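Local coordinates for antifreeze protein (Marinomonas primoryensis, PDB 4KDW) that forms a calcium-dependent, immunoglobulin-like beta-sandwich extender domain of a bacterial ice-binding adhesin, probably helping to project it from the cell surface, at residues A[56-61]-A[100-105]. Sequence-based numbering, arbitrary orientation.
With CA (calcium ion), chain H.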
# COMPACT_ATOMS: atom_id res chain seq x y z
N GLY A 56 -16.65 -1.68 -3.24
CA GLY A 56 -17.23 -1.68 -1.90
C GLY A 56 -17.47 -0.26 -1.45
O GLY A 56 -17.90 0.59 -2.20
N ASP A 57 -17.13 -0.01 -0.21
CA ASP A 57 -17.27 1.28 0.42
C ASP A 57 -15.98 2.04 0.46
O ASP A 57 -15.91 3.04 1.14
CB ASP A 57 -17.93 1.16 1.78
CG ASP A 57 -19.43 0.85 1.63
OD1 ASP A 57 -20.03 1.65 0.96
OD2 ASP A 57 -19.87 -0.11 2.17
N ILE A 58 -14.95 1.69 -0.29
CA ILE A 58 -13.72 2.47 -0.39
C ILE A 58 -13.98 3.81 -0.95
O ILE A 58 -14.75 3.94 -1.92
CB ILE A 58 -12.62 1.70 -1.15
CG1 ILE A 58 -12.29 0.40 -0.42
CG2 ILE A 58 -11.40 2.56 -1.35
CD1 ILE A 58 -11.30 -0.50 -1.14
N ALA A 59 -13.40 4.84 -0.38
CA ALA A 59 -13.60 6.22 -0.83
C ALA A 59 -12.32 6.99 -0.72
O ALA A 59 -11.43 6.70 0.12
CB ALA A 59 -14.68 6.85 0.05
N GLU A 60 -12.22 8.06 -1.48
CA GLU A 60 -11.21 9.07 -1.30
C GLU A 60 -11.06 9.47 0.14
O GLU A 60 -12.07 9.69 0.81
CB GLU A 60 -11.63 10.31 -2.10
CG GLU A 60 -10.60 11.47 -2.11
CD GLU A 60 -11.05 12.72 -2.84
OE1 GLU A 60 -12.18 12.77 -3.35
OE2 GLU A 60 -10.13 13.60 -3.02
N GLY A 61 -9.83 9.53 0.59
CA GLY A 61 -9.51 9.93 1.95
C GLY A 61 -9.33 8.77 2.87
O GLY A 61 -8.85 8.95 4.00
N ALA A 100 -1.11 -4.14 2.08
CA ALA A 100 -1.73 -2.78 2.13
C ALA A 100 -3.14 -2.95 2.59
O ALA A 100 -3.92 -3.69 1.99
CB ALA A 100 -1.65 -2.10 0.74
N VAL A 101 -3.48 -2.26 3.68
CA VAL A 101 -4.77 -2.35 4.28
C VAL A 101 -5.49 -1.03 4.24
O VAL A 101 -4.96 -0.01 4.74
CB VAL A 101 -4.66 -2.84 5.74
CG1 VAL A 101 -6.06 -2.89 6.33
CG2 VAL A 101 -3.95 -4.14 5.78
N VAL A 102 -6.66 -0.98 3.63
CA VAL A 102 -7.47 0.26 3.53
C VAL A 102 -8.62 0.15 4.49
O VAL A 102 -9.33 -0.87 4.52
CB VAL A 102 -7.98 0.44 2.10
CG1 VAL A 102 -8.89 1.63 2.00
CG2 VAL A 102 -6.77 0.61 1.20
N THR A 103 -8.81 1.18 5.29
CA THR A 103 -9.90 1.24 6.24
C THR A 103 -10.97 2.17 5.68
O THR A 103 -10.67 3.31 5.35
CB THR A 103 -9.41 1.74 7.58
OG1 THR A 103 -8.43 0.87 8.07
CG2 THR A 103 -10.59 1.77 8.56
N SER A 104 -12.20 1.65 5.58
CA SER A 104 -13.31 2.39 4.97
C SER A 104 -14.49 2.41 5.91
O SER A 104 -14.58 1.62 6.84
CB SER A 104 -13.70 1.71 3.70
OG SER A 104 -12.59 1.68 2.76
N SER A 105 -15.39 3.33 5.62
CA SER A 105 -16.64 3.46 6.38
C SER A 105 -17.83 3.58 5.43
O SER A 105 -17.75 4.12 4.34
CB SER A 105 -16.57 4.63 7.22
OG SER A 105 -16.31 5.77 6.50
CA CA H . -16.75 6.58 3.84
O HOH W 1 -14.99 4.97 3.04
O HOH W 2 -17.95 5.08 1.60
O HOH W 3 -18.65 7.19 5.12
O HOH W 4 -15.83 8.09 3.51
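Ile-58, in the irregular loop between strands 46-54 and 63-68, passes over the Ser-104 side chain, which points toward the loop near the end of strand 97-105; the CA atoms of Ile-58 and Ser-104 are 5.4 Å apart. The two backbones are joined through water rather than by direct hydrogen bonds. Two waters lie within hydrogen-bonding distance of the carbonyl oxygen of Asp-57: one accepts from Ser-105 N, 3.1 Å away, while the second lies 2.9 Å from Ser-105 O. Ser-104 CB packs against this carbonyl, 3.6 Å from Asp-57 O.

With OG beside its own backbone N (chi1 -61°), the Ser-104 hydroxyl lies against Ile-58, OG 3.4 Å from Ile-58 CG1 and equally near its CA, and hydrogen-bonds the carboxylate of Asp-62, at the end of the same loop, which also accepts from Ala-59 N. One carboxylate oxygen, OD2, thus ties loop and strand together. In the immunoglobulin-like beta-sandwich this loop crosses from the three-stranded sheet to the five-stranded one, and Ile-58 dips in at the sandwich end. Its CG2 branch meets Val-102 CG1 loosely at 4.3 Å, and its side chain also touches Thr-114 on strand 111-122.

Ser-105 turns its CB from the loop and holds a calcium ion through both its carbonyl O, at 2.7 Å, and its OG. With OG set between backbone N and carbonyl carbon (chi1 57°), both oxygens can reach the metal. The water bridging Asp-57 O and Ser-105 N is also a calcium ligand, 2.5 Å from the ion, which puts Asp-57 O in the second shell.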